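Local coordinates for protein lactaldehyde dehydrogenase (Escherichia coli, PDB 2IMP) that oxidises L-lactaldehyde irreversibly to L-lactate with NAD+, also acts on glycolaldehyde, and serves in the breakdown of L-fucose and L-rhamnose, at residues 257-262 with 398-403; 13-18 with 187-192; 323-328 with 385-390; 66-71 with 120-125; 52-57 with 219-224. All coordinates share one frame; numbering follows the deposited sequence.

Overall arrangement
The five contacts fall on two sides of the subunit. Interactions 1 and 3 both reach the sheet of the catalytic domain, their nearest atoms about 7 Å apart, and helix 397-405 of interaction 1 directly follows strand 388-394 of interaction 3. Interactions 2, 4 and 5 gather round the NAD-binding half, with nearest atoms about 6 to 7 Å apart; interaction 4 also leads to the subunit interface. Interaction 3 lies towards the active site: the side chain of L328 is about 10 Å from bound NADH, and G386 about 12 Å from the side chain of C285, the inferred active-site cysteine. In interaction 2, A189 is about 9 Å, side chain to side chain, from P177, which binds NAD(+).

Interaction 1 of 5, residues 257-262 with 398-403; sequences PAIVMD and EDAISM
With chi1 at -59° the CG1 branch of I259 stands anti to the carbonyl carbon, and an extended chi2 of 176° carries CD1 straight out from strand 257-260 to the helix that bears A400. This is the packing layer of a beta-alpha-beta crossover in the catalytic domain: strand 388-394 leads into helix 397-405, which leads into strand 409-416, and both strands run parallel in the same sheet as 257-260. The helix therefore lies over one face of the sheet, and I259 is the strand residue that packs against it at A400.

A400 brings its methyl group toward the strand, and CB enters the fork of the isoleucine. It is 3.8 Å from I259 CD1 and equally 3.8 Å from I259 CG2, with I259 CG1 a little farther at 4.1 Å, so that the two branches hold the methyl between them. The small side chain of A400 allows the backbones to come near, with 6.7 Å between the CA atoms of I259 and A400. The contact between the I259 and A400 side chains is apolar, and both residues are buried. F394, from strand 388-394, touches both side chains and joins the same apolar cluster, while I415 of the neighbouring strand 409-416 meets I259. Polar groups of the helix find partners away from this core: the E398 carboxylate forms a salt bridge with K425, and the M403 carbonyl accepts from R290. Beyond the alanine, I259 CD1 reaches the helix backbone itself, lying 4.0 Å from I401 N.

Interaction 2 of 5, residues 13-18 with 187-192; sequences GQFVTW and AFAKIV
F15 projects its ring from strand 14-16 toward helix 183-195, and the side chain of K190 crosses it at about a right angle. The ring arrives by its far end. CZ lies 3.6 Å from the backbone K190 N, which sits in the plane of the ring at its edge, and the same F15 CZ is 3.6 Å from K190 CG. On the neighbouring corner F15 CE2 meets the methyl of A189, 3.9 Å from A189 CB. The ring is thus lodged in the angle between two successive helix residues, with the alanine methyl to one side and the lysine CG to the other.

K190 leads away from the ring: its CG is anti to the carbonyl carbon (chi1 -69°) and the extended chain beyond takes the amino group past it, so only the aliphatic root packs on F15. Exchange of F15 for an alanine would remove the whole ring and would probably open a gap beside A189 and CG of K190 and lose the direct packing of strand 14-16 on the helix.

Y10 of strand 5-11 completes the cluster, meeting the F15 ring edge-to-face and also touching A189. Strand 14-16, an outermost strand within the chain, pairs antiparallel with 5-11, and this small sheet packs on the side of helix 183-195 that carries A189, while A187 and I191, which point away from F15, pack on helix 83-94.

Interaction 3 of 5, residues 323-328 with 385-390; sequences IAMGPL and FGPVLP
The carbonyl oxygen of G386 takes a weak hydrogen bond from V388 N at 3.1 Å, closing an inverse gamma turn whose central residue, P387, is the one that M325 covers. The turn belongs to the Phe-Gly-Pro sequence of the aldehyde dehydrogenase family and runs straight into strand 388-394 of the catalytic domain's sheet. Facing it is the irregular segment 323-328, which leads on to helix 331-346. Two side chains of this segment reach across to the turn, and all four residues that touch are buried.

M325 reaches the proline ring with its thioether end. Its CG is anti to the backbone N (chi1 177°) and chi2 is also extended, so the chain runs out toward the turn before chi3, at -66°, folds the methyl over. The two side chains cross at about a right angle, and the sulfur lies alongside the ring, M325 SD being 3.7 Å from P387 CG. The separation of 3.2 Å between M325 CE and P387 CB is tighter than usual van der Waals contact, and such a value may owe as much to the placing of the methyl as to real compression.

The next anchor is L328. It also packs on V337 of helix 331-346, and its side chain stands about 8 Å from that of R336, which binds NAD(+). The contact thus lies near the cofactor site without touching NADH, and joins helix 331-346, which carries R336, to the turn. Across it, the branch L328 CD2 rests on the bare backbone of G386, 3.7 Å from G386 CA.

Interaction 4 of 5, residues 66-71 with 120-125; sequences IERASW and RRYEGE. With SO4 (sulfate ion), chain C.
The loop that enters strand 123-127, part of the sheet that continues into a neighbouring subunit, meets the start of helix 65-81 through I66 upon R120 and R68 beside Y122. I66 sets its CG1 branch anti to the backbone N (chi1 -172°), and the terminal methyl settles over the centre of one face of the R120 guanidinium. I66 CD1 is 3.5 Å from R120 CZ, and the side chains run obliquely past one another.

Farther along, the tyrosine hydroxyl comes to the edge of the other guanidinium, near its plane: Y122 OH lies 3.1 Å from R68 NH2, with the ring and guanidinium planes 38° apart. R68 is fixed mainly by the hydrogen bond from its NE to the carbonyl of L168, at the end of helix 155-168, a residue on which Y122 also packs. On the helix, S70 OG donates a hydrogen bond of 2.8 Å to O3 of a sulfate ion, probably from the crystallisation liquor.

R120 NH2 makes a salt bridge with D130 of a second subunit, which also packs on I66. Contact through the flat face spends none of the in-plane N-H groups of R120. The isoleucine thus covers one flat face of the guanidinium, which has no N-H pointing out of it, and probably steadies its plane, while the charge is directed across the subunit interface of the tetramer.

Interaction 5 of 5, residues 52-57 with 219-224; sequences AAERAQ and NPKVAM
The charged contact between E54, on helix 43-62, and K221, in the turn before strand 222-227, is a salt bridge on the protein surface. K221 NZ gives a hydrogen bond of 3.0 Å to E54 OE1, which it meets on the syn side but 33° out of the carboxylate plane. The same ammonium also pairs with D51, one turn earlier on the helix, so it is held by two acids of one helix face, an arrangement that probably stabilises the protonated form of the lysine.

Van der Waals contact accompanies the ionic one. The two side chains cross at about a right angle, both extended beyond CG, and the carboxylate lies against the lysine methylenes: E54 OE2 is 3.3 Å from K221 CD. The glutamate reaches this place because its CG is anti to the backbone N (chi1 -179°). Further in, I50 of the helix packs on K221. With an alanine in place of E54 the carboxylate would be gone, which would probably leave the ammonium without one of its acidic partners and the lysine chain less closely held against the helix.

Hydrogen bonding within segment 219-224 places the lysine. N219 OD1 accepts K221 N at 2.8 Å, in the carbonyl plane. V222 N bonds to N219 O at 3.1 Å. N219 ND2 is tied in turn to E215. The side-chain bond makes an Asx turn and the backbone bond a type I beta turn, both starting at N219, at the junction between helix 209-218 and strand 222-227 in the Rossmann-like NAD-binding domain.

Interaction 1 of 5, residues 257-262 with 398-403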
# COMPACT_ATOMS: atom_id res chain seq x y z
N PRO A 257 17.02 22.06 14.55
CA PRO A 257 18.47 22.10 14.73
C PRO A 257 19.22 21.71 13.44
O PRO A 257 18.75 20.90 12.64
CB PRO A 257 18.69 21.08 15.84
CG PRO A 257 17.68 20.03 15.51
CD PRO A 257 16.44 20.85 15.18
N ALA A 258 20.39 22.33 13.25
CA ALA A 258 21.25 22.06 12.10
C ALA A 258 22.65 21.59 12.53
O ALA A 258 23.31 22.23 13.34
CB ALA A 258 21.36 23.31 11.23
N ILE A 259 23.09 20.46 11.99
CA ILE A 259 24.40 19.91 12.32
C ILE A 259 25.44 20.01 11.18
O ILE A 259 25.29 19.40 10.12
CB ILE A 259 24.29 18.43 12.73
CG1 ILE A 259 23.37 18.30 13.95
CG2 ILE A 259 25.67 17.87 13.06
CD1 ILE A 259 23.13 16.88 14.37
N VAL A 260 26.49 20.78 11.43
CA VAL A 260 27.57 20.96 10.47
C VAL A 260 28.85 20.19 10.85
O VAL A 260 29.55 20.57 11.78
CB VAL A 260 27.94 22.46 10.33
CG1 VAL A 260 28.95 22.64 9.20
CG2 VAL A 260 26.69 23.29 10.09
N MET A 261 29.13 19.11 10.14
CA MET A 261 30.33 18.31 10.41
C MET A 261 31.61 18.93 9.81
O MET A 261 31.54 19.82 8.96
CB MET A 261 30.14 16.89 9.88
CG MET A 261 28.94 16.17 10.47
SD MET A 261 28.96 16.12 12.28
CE MET A 261 30.10 14.76 12.55
N ASP A 262 32.77 18.45 10.25
CA ASP A 262 34.02 18.98 9.71
C ASP A 262 34.18 18.71 8.20
O ASP A 262 34.63 19.57 7.45
CB ASP A 262 35.23 18.41 10.46
CG ASP A 262 35.33 18.92 11.90
OD1 ASP A 262 34.97 20.09 12.15
OD2 ASP A 262 35.78 18.15 12.77
N GLU A 398 27.84 12.03 18.06
CA GLU A 398 26.96 11.66 19.15
C GLU A 398 26.55 12.86 20.02
O GLU A 398 25.42 12.92 20.49
CB GLU A 398 27.61 10.57 20.01
CG GLU A 398 27.69 9.20 19.33
CD GLU A 398 28.69 9.15 18.18
OE1 GLU A 398 28.65 8.16 17.41
OE2 GLU A 398 29.51 10.08 18.03
N ASP A 399 27.48 13.79 20.22
CA ASP A 399 27.20 15.00 21.00
C ASP A 399 26.14 15.87 20.29
O ASP A 399 25.18 16.33 20.90
CB ASP A 399 28.47 15.84 21.17
CG ASP A 399 29.54 15.15 22.00
OD1 ASP A 399 29.71 13.92 21.84
OD2 ASP A 399 30.23 15.83 22.79
N ALA A 400 26.36 16.07 19.00
CA ALA A 400 25.46 16.86 18.17
C ALA A 400 24.05 16.23 18.09
O ALA A 400 23.04 16.91 18.29
CB ALA A 400 26.04 17.02 16.78
N ILE A 401 24.00 14.94 17.80
CA ILE A 401 22.72 14.24 17.73
C ILE A 401 21.97 14.29 19.06
O ILE A 401 20.76 14.53 19.11
CB ILE A 401 22.92 12.75 17.34
CG1 ILE A 401 23.45 12.66 15.91
CG2 ILE A 401 21.61 11.99 17.47
CD1 ILE A 401 23.68 11.24 15.44
N SER A 402 22.72 14.09 20.14
CA SER A 402 22.17 14.12 21.48
C SER A 402 21.61 15.50 21.87
O SER A 402 20.55 15.59 22.49
CB SER A 402 23.24 13.71 22.49
OG SER A 402 22.73 13.78 23.81
N MET A 403 22.32 16.56 21.48
CA MET A 403 21.86 17.92 21.77
C MET A 403 20.67 18.33 20.89
O MET A 403 19.76 19.03 21.35
CB MET A 403 23.01 18.92 21.60
CG MET A 403 24.10 18.78 22.66
SD MET A 403 25.34 20.09 22.61
CE MET A 403 26.50 19.39 21.47

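Interaction 2 of 5, residues 13-18 with 187-192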
# COMPACT_ATOMS: atom_id res chain seq x y z
N GLY A 13 -22.27 29.82 1.49
CA GLY A 13 -22.31 30.26 0.11
C GLY A 13 -22.51 31.73 -0.18
O GLY A 13 -22.76 32.10 -1.33
N GLN A 14 -22.38 32.58 0.83
CA GLN A 14 -22.54 34.02 0.62
C GLN A 14 -21.77 34.87 1.65
O GLN A 14 -21.53 34.43 2.77
CB GLN A 14 -24.02 34.41 0.68
CG GLN A 14 -24.66 34.20 2.06
CD GLN A 14 -26.16 34.52 2.10
OE1 GLN A 14 -26.82 34.36 3.13
NE2 GLN A 14 -26.70 34.97 0.97
N PHE A 15 -21.37 36.07 1.25
CA PHE A 15 -20.71 36.94 2.20
C PHE A 15 -21.76 37.57 3.13
O PHE A 15 -22.79 38.06 2.67
CB PHE A 15 -19.92 38.04 1.49
CG PHE A 15 -18.64 37.55 0.85
CD1 PHE A 15 -18.57 37.33 -0.51
CD2 PHE A 15 -17.52 37.30 1.64
CE1 PHE A 15 -17.39 36.87 -1.10
CE2 PHE A 15 -16.34 36.84 1.06
CZ PHE A 15 -16.27 36.62 -0.31
N VAL A 16 -21.52 37.51 4.43
CA VAL A 16 -22.45 38.06 5.40
C VAL A 16 -21.91 39.28 6.15
O VAL A 16 -20.92 39.19 6.89
CB VAL A 16 -22.87 36.99 6.44
CG1 VAL A 16 -23.87 37.59 7.42
CG2 VAL A 16 -23.49 35.80 5.73
N THR A 17 -22.55 40.43 5.95
CA THR A 17 -22.13 41.65 6.62
C THR A 17 -22.26 41.60 8.15
O THR A 17 -23.31 41.29 8.69
CB THR A 17 -22.92 42.88 6.10
OG1 THR A 17 -22.59 43.12 4.72
CG2 THR A 17 -22.57 44.13 6.91
N TRP A 18 -21.16 41.92 8.82
CA TRP A 18 -21.10 41.92 10.28
C TRP A 18 -21.99 43.00 10.94
O TRP A 18 -21.85 44.19 10.66
CB TRP A 18 -19.65 42.13 10.70
CG TRP A 18 -19.43 42.21 12.18
CD1 TRP A 18 -18.89 43.26 12.86
CD2 TRP A 18 -19.64 41.17 13.14
NE1 TRP A 18 -18.74 42.93 14.19
CE2 TRP A 18 -19.19 41.66 14.38
CE3 TRP A 18 -20.16 39.87 13.06
CZ2 TRP A 18 -19.24 40.89 15.55
CZ3 TRP A 18 -20.21 39.11 14.22
CH2 TRP A 18 -19.75 39.62 15.45
N ALA A 187 -9.62 37.10 0.22
CA ALA A 187 -9.41 36.96 -1.21
C ALA A 187 -9.65 35.50 -1.64
O ALA A 187 -10.20 35.23 -2.71
CB ALA A 187 -8.00 37.41 -1.58
N PHE A 188 -9.25 34.56 -0.79
CA PHE A 188 -9.49 33.15 -1.08
C PHE A 188 -11.00 32.86 -1.13
O PHE A 188 -11.47 32.15 -2.02
CB PHE A 188 -8.82 32.26 -0.02
CG PHE A 188 -8.86 30.78 -0.36
CD1 PHE A 188 -10.04 30.05 -0.25
CD2 PHE A 188 -7.71 30.13 -0.80
CE1 PHE A 188 -10.08 28.69 -0.57
CE2 PHE A 188 -7.74 28.77 -1.12
CZ PHE A 188 -8.92 28.05 -1.01
N ALA A 189 -11.73 33.43 -0.18
CA ALA A 189 -13.18 33.25 -0.13
C ALA A 189 -13.89 33.85 -1.37
O ALA A 189 -14.86 33.27 -1.88
CB ALA A 189 -13.74 33.87 1.15
N LYS A 190 -13.41 35.00 -1.84
CA LYS A 190 -13.99 35.62 -3.02
C LYS A 190 -13.88 34.70 -4.25
O LYS A 190 -14.80 34.63 -5.07
CB LYS A 190 -13.31 36.96 -3.32
CG LYS A 190 -13.59 38.05 -2.30
CD LYS A 190 -12.85 39.33 -2.66
CE LYS A 190 -13.15 40.47 -1.68
NZ LYS A 190 -12.47 41.74 -2.09
N ILE A 191 -12.75 34.02 -4.36
CA ILE A 191 -12.54 33.08 -5.46
C ILE A 191 -13.53 31.90 -5.36
O ILE A 191 -14.14 31.50 -6.35
CB ILE A 191 -11.09 32.56 -5.47
CG1 ILE A 191 -10.15 33.71 -5.90
CG2 ILE A 191 -10.95 31.36 -6.42
CD1 ILE A 191 -8.68 33.43 -5.69
N VAL A 192 -13.68 31.39 -4.14
CA VAL A 192 -14.62 30.31 -3.89
C VAL A 192 -16.06 30.73 -4.26
O VAL A 192 -16.81 29.98 -4.88
CB VAL A 192 -14.60 29.91 -2.40
CG1 VAL A 192 -15.78 28.99 -2.07
CG2 VAL A 192 -13.27 29.21 -2.07

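Interaction 3 of 5, residues 323-328 with 385-390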
# COMPACT_ATOMS: atom_id res chain seq x y z
N ILE A 323 15.60 43.45 -0.69
CA ILE A 323 15.90 43.07 0.69
C ILE A 323 15.58 41.59 0.97
O ILE A 323 14.69 41.01 0.36
CB ILE A 323 15.11 43.92 1.70
CG1 ILE A 323 13.60 43.74 1.47
CG2 ILE A 323 15.50 45.38 1.58
CD1 ILE A 323 12.74 44.37 2.55
N ALA A 324 16.32 41.01 1.91
CA ALA A 324 16.13 39.62 2.27
C ALA A 324 15.24 39.42 3.51
O ALA A 324 14.86 38.30 3.85
CB ALA A 324 17.48 38.96 2.49
N MET A 325 14.90 40.52 4.17
CA MET A 325 14.10 40.45 5.38
C MET A 325 13.08 41.59 5.59
O MET A 325 13.38 42.75 5.34
CB MET A 325 15.03 40.37 6.59
CG MET A 325 14.33 40.36 7.93
SD MET A 325 15.54 40.12 9.22
CE MET A 325 16.08 38.44 8.82
N GLY A 326 11.89 41.22 6.05
CA GLY A 326 10.86 42.20 6.32
C GLY A 326 10.72 42.38 7.82
O GLY A 326 11.58 41.94 8.59
N PRO A 327 9.65 43.03 8.29
CA PRO A 327 9.48 43.24 9.73
C PRO A 327 8.82 42.01 10.41
O PRO A 327 8.27 41.14 9.73
CB PRO A 327 8.56 44.44 9.78
CG PRO A 327 7.64 44.16 8.62
CD PRO A 327 8.60 43.73 7.53
N LEU A 328 8.90 41.96 11.73
CA LEU A 328 8.25 40.89 12.47
C LEU A 328 6.72 41.12 12.45
O LEU A 328 6.28 42.26 12.25
CB LEU A 328 8.76 40.85 13.91
CG LEU A 328 10.25 40.54 14.09
CD1 LEU A 328 10.56 40.37 15.57
CD2 LEU A 328 10.61 39.27 13.33
N PHE A 385 11.12 33.47 17.18
CA PHE A 385 10.50 34.25 16.10
C PHE A 385 11.49 34.96 15.14
O PHE A 385 11.74 34.49 14.03
CB PHE A 385 9.55 35.31 16.66
CG PHE A 385 9.09 35.05 18.07
CD1 PHE A 385 9.92 35.32 19.14
CD2 PHE A 385 7.84 34.49 18.31
CE1 PHE A 385 9.52 35.06 20.45
CE2 PHE A 385 7.42 34.22 19.61
CZ PHE A 385 8.27 34.50 20.68
N GLY A 386 12.04 36.08 15.60
CA GLY A 386 12.98 36.86 14.82
C GLY A 386 14.18 36.14 14.22
O GLY A 386 14.32 34.93 14.36
N PRO A 387 15.07 36.88 13.55
CA PRO A 387 16.28 36.37 12.90
C PRO A 387 17.49 36.15 13.84
O PRO A 387 18.54 36.77 13.65
CB PRO A 387 16.57 37.43 11.85
CG PRO A 387 16.21 38.68 12.58
CD PRO A 387 14.90 38.32 13.25
N VAL A 388 17.34 35.28 14.83
CA VAL A 388 18.42 34.99 15.76
C VAL A 388 19.03 33.59 15.56
O VAL A 388 18.33 32.59 15.66
CB VAL A 388 17.94 35.11 17.22
CG1 VAL A 388 19.10 34.87 18.17
CG2 VAL A 388 17.33 36.49 17.45
N LEU A 389 20.33 33.53 15.28
CA LEU A 389 21.02 32.26 15.08
C LEU A 389 22.03 31.89 16.18
O LEU A 389 23.17 32.37 16.18
CB LEU A 389 21.74 32.24 13.73
CG LEU A 389 20.90 32.18 12.45
CD1 LEU A 389 21.83 32.12 11.26
CD2 LEU A 389 19.99 30.97 12.48
N PRO A 390 21.63 31.04 17.13
CA PRO A 390 22.52 30.63 18.21
C PRO A 390 23.47 29.52 17.70
O PRO A 390 23.02 28.56 17.06
CB PRO A 390 21.56 30.12 19.28
CG PRO A 390 20.48 29.49 18.45
CD PRO A 390 20.26 30.52 17.36

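Interaction 4 of 5, residues 66-71 with 120-125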
# COMPACT_ATOMS: atom_id res chain seq x y z
N ILE A 66 -14.02 12.67 -8.41
CA ILE A 66 -13.48 13.47 -9.50
C ILE A 66 -14.20 14.83 -9.65
O ILE A 66 -13.61 15.82 -10.07
CB ILE A 66 -13.52 12.71 -10.84
CG1 ILE A 66 -12.76 13.51 -11.91
CG2 ILE A 66 -14.97 12.46 -11.26
CD1 ILE A 66 -11.25 13.50 -11.75
N GLU A 67 -15.48 14.86 -9.29
CA GLU A 67 -16.22 16.11 -9.36
C GLU A 67 -15.77 17.10 -8.27
O GLU A 67 -15.77 18.31 -8.48
CB GLU A 67 -17.73 15.87 -9.30
CG GLU A 67 -18.30 15.41 -10.65
CD GLU A 67 -19.78 15.06 -10.60
OE1 GLU A 67 -20.57 15.84 -10.04
OE2 GLU A 67 -20.14 13.99 -11.15
N ARG A 68 -15.40 16.58 -7.10
CA ARG A 68 -14.90 17.45 -6.06
C ARG A 68 -13.52 18.00 -6.49
O ARG A 68 -13.19 19.17 -6.27
CB ARG A 68 -14.80 16.71 -4.72
CG ARG A 68 -16.16 16.23 -4.19
CD ARG A 68 -16.09 15.74 -2.76
NE ARG A 68 -15.21 14.58 -2.61
CZ ARG A 68 -15.64 13.32 -2.51
NH1 ARG A 68 -16.94 13.05 -2.55
NH2 ARG A 68 -14.77 12.34 -2.37
N ALA A 69 -12.75 17.14 -7.15
CA ALA A 69 -11.46 17.55 -7.67
C ALA A 69 -11.63 18.69 -8.70
O ALA A 69 -10.87 19.66 -8.72
CB ALA A 69 -10.76 16.36 -8.33
N SER A 70 -12.64 18.54 -9.55
CA SER A 70 -12.94 19.56 -10.55
C SER A 70 -13.18 20.93 -9.87
O SER A 70 -12.70 21.96 -10.33
CB SER A 70 -14.16 19.15 -11.37
OG SER A 70 -14.40 20.06 -12.42
N TRP A 71 -13.93 20.91 -8.77
CA TRP A 71 -14.18 22.14 -8.02
C TRP A 71 -12.87 22.74 -7.47
O TRP A 71 -12.67 23.96 -7.53
CB TRP A 71 -15.15 21.87 -6.86
CG TRP A 71 -16.59 21.83 -7.29
CD1 TRP A 71 -17.44 20.76 -7.24
CD2 TRP A 71 -17.33 22.91 -7.86
NE1 TRP A 71 -18.67 21.12 -7.74
CE2 TRP A 71 -18.63 22.43 -8.13
CE3 TRP A 71 -17.03 24.25 -8.16
CZ2 TRP A 71 -19.63 23.24 -8.69
CZ3 TRP A 71 -18.01 25.05 -8.72
CH2 TRP A 71 -19.30 24.54 -8.98
N ARG A 120 -9.27 9.79 -7.61
CA ARG A 120 -9.45 8.39 -7.97
C ARG A 120 -8.35 7.47 -7.39
O ARG A 120 -8.26 6.30 -7.77
CB ARG A 120 -9.41 8.24 -9.50
CG ARG A 120 -10.49 8.99 -10.26
CD ARG A 120 -9.96 9.39 -11.63
NE ARG A 120 -11.00 9.80 -12.57
CZ ARG A 120 -10.78 10.60 -13.61
NH1 ARG A 120 -9.56 11.07 -13.83
NH2 ARG A 120 -11.76 10.90 -14.45
N ARG A 121 -7.54 8.01 -6.48
CA ARG A 121 -6.43 7.25 -5.94
C ARG A 121 -6.50 6.76 -4.48
O ARG A 121 -5.93 5.70 -4.18
CB ARG A 121 -5.14 8.03 -6.16
CG ARG A 121 -4.81 8.25 -7.63
CD ARG A 121 -3.45 8.87 -7.81
NE ARG A 121 -2.97 8.68 -9.18
CZ ARG A 121 -3.40 9.36 -10.24
NH1 ARG A 121 -4.33 10.29 -10.11
NH2 ARG A 121 -2.91 9.08 -11.44
N TYR A 122 -7.13 7.49 -3.57
CA TYR A 122 -7.17 6.98 -2.21
C TYR A 122 -7.96 5.67 -2.15
O TYR A 122 -9.11 5.60 -2.61
CB TYR A 122 -7.68 8.05 -1.22
CG TYR A 122 -9.12 8.49 -1.34
CD1 TYR A 122 -10.12 7.91 -0.57
CD2 TYR A 122 -9.46 9.55 -2.18
CE1 TYR A 122 -11.43 8.38 -0.62
CE2 TYR A 122 -10.77 10.03 -2.24
CZ TYR A 122 -11.74 9.44 -1.46
OH TYR A 122 -13.03 9.91 -1.50
N GLU A 123 -7.33 4.63 -1.62
CA GLU A 123 -7.94 3.31 -1.62
C GLU A 123 -8.44 2.73 -0.29
O GLU A 123 -7.87 2.96 0.77
CB GLU A 123 -6.97 2.29 -2.22
CG GLU A 123 -6.16 2.77 -3.41
CD GLU A 123 -5.25 1.68 -3.96
OE1 GLU A 123 -4.71 0.90 -3.15
OE2 GLU A 123 -5.06 1.62 -5.19
N GLY A 124 -9.52 1.95 -0.41
CA GLY A 124 -10.07 1.24 0.72
C GLY A 124 -9.40 -0.12 0.55
O GLY A 124 -8.57 -0.28 -0.34
N GLU A 125 -9.74 -1.09 1.38
CA GLU A 125 -9.09 -2.39 1.26
C GLU A 125 -10.02 -3.59 1.41
O GLU A 125 -11.08 -3.51 2.03
CB GLU A 125 -7.97 -2.51 2.31
CG GLU A 125 -7.07 -1.29 2.39
CD GLU A 125 -6.45 -1.10 3.76
OE1 GLU A 125 -7.16 -1.27 4.78
OE2 GLU A 125 -5.24 -0.78 3.83
S SO4 C . -11.60 19.21 -14.57
O1 SO4 C . -10.66 20.21 -14.01
O2 SO4 C . -11.75 18.09 -13.62
O3 SO4 C . -12.91 19.85 -14.80
O4 SO4 C . -11.06 18.71 -15.85

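Interaction 5 of 5, residues 52-57 with 219-224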
# COMPACT_ATOMS: atom_id res chain seq x y z
N ALA A 52 -24.03 25.30 8.60
CA ALA A 52 -24.11 25.34 7.15
C ALA A 52 -23.25 24.21 6.53
O ALA A 52 -23.66 23.54 5.58
CB ALA A 52 -23.64 26.71 6.64
N ALA A 53 -22.06 24.03 7.08
CA ALA A 53 -21.17 22.98 6.61
C ALA A 53 -21.80 21.59 6.79
O ALA A 53 -21.64 20.71 5.94
CB ALA A 53 -19.84 23.06 7.35
N GLU A 54 -22.50 21.42 7.90
CA GLU A 54 -23.18 20.17 8.18
C GLU A 54 -24.30 19.87 7.17
O GLU A 54 -24.42 18.75 6.67
CB GLU A 54 -23.76 20.19 9.60
CG GLU A 54 -24.46 18.91 10.01
CD GLU A 54 -25.06 19.00 11.40
OE1 GLU A 54 -25.99 19.81 11.60
OE2 GLU A 54 -24.59 18.28 12.31
N ARG A 55 -25.11 20.89 6.87
CA ARG A 55 -26.18 20.72 5.90
C ARG A 55 -25.69 20.32 4.50
O ARG A 55 -26.33 19.54 3.80
CB ARG A 55 -27.02 22.00 5.77
CG ARG A 55 -27.86 22.39 6.99
CD ARG A 55 -28.95 23.39 6.61
NE ARG A 55 -28.43 24.68 6.14
CZ ARG A 55 -27.98 25.65 6.94
NH1 ARG A 55 -28.00 25.48 8.26
NH2 ARG A 55 -27.53 26.78 6.43
N ALA A 56 -24.53 20.86 4.11
CA ALA A 56 -23.98 20.59 2.78
C ALA A 56 -23.13 19.31 2.65
O ALA A 56 -22.95 18.79 1.55
CB ALA A 56 -23.14 21.77 2.34
N GLN A 57 -22.63 18.81 3.77
CA GLN A 57 -21.75 17.64 3.75
C GLN A 57 -22.28 16.35 3.05
O GLN A 57 -21.57 15.78 2.22
CB GLN A 57 -21.27 17.34 5.17
CG GLN A 57 -20.04 16.44 5.23
CD GLN A 57 -20.39 14.98 5.04
OE1 GLN A 57 -21.45 14.54 5.45
NE2 GLN A 57 -19.48 14.22 4.42
N ASN A 219 -17.15 22.75 19.26
CA ASN A 219 -18.48 22.41 18.78
C ASN A 219 -18.64 20.90 18.49
O ASN A 219 -17.85 20.31 17.76
CB ASN A 219 -18.80 23.23 17.53
CG ASN A 219 -20.25 23.10 17.10
OD1 ASN A 219 -20.71 22.02 16.74
ND2 ASN A 219 -20.98 24.21 17.15
N PRO A 220 -19.67 20.26 19.09
CA PRO A 220 -19.93 18.83 18.91
C PRO A 220 -20.16 18.32 17.47
O PRO A 220 -20.03 17.13 17.20
CB PRO A 220 -21.15 18.59 19.82
CG PRO A 220 -21.87 19.90 19.76
CD PRO A 220 -20.73 20.90 19.88
N LYS A 221 -20.52 19.22 16.56
CA LYS A 221 -20.74 18.82 15.18
C LYS A 221 -19.44 18.68 14.35
O LYS A 221 -19.45 18.17 13.24
CB LYS A 221 -21.68 19.80 14.49
CG LYS A 221 -23.06 19.87 15.10
CD LYS A 221 -23.95 20.83 14.33
CE LYS A 221 -25.36 20.83 14.87
NZ LYS A 221 -26.24 21.65 14.01
N VAL A 222 -18.35 19.17 14.92
CA VAL A 222 -17.05 19.10 14.25
C VAL A 222 -16.37 17.72 14.43
O VAL A 222 -16.12 17.30 15.56
CB VAL A 222 -16.09 20.20 14.79
CG1 VAL A 222 -14.71 20.05 14.16
CG2 VAL A 222 -16.67 21.58 14.47
N ALA A 223 -16.10 17.03 13.33
CA ALA A 223 -15.44 15.73 13.39
C ALA A 223 -13.92 15.85 13.67
O ALA A 223 -13.32 15.00 14.34
CB ALA A 223 -15.66 14.98 12.08
N MET A 224 -13.31 16.92 13.16
CA MET A 224 -11.90 17.17 13.37
C MET A 224 -11.51 18.64 13.30
O MET A 224 -11.98 19.38 12.43
CB MET A 224 -11.04 16.38 12.37
CG MET A 224 -9.52 16.62 12.54
SD MET A 224 -8.43 15.59 11.50
CE MET A 224 -8.53 16.48 9.91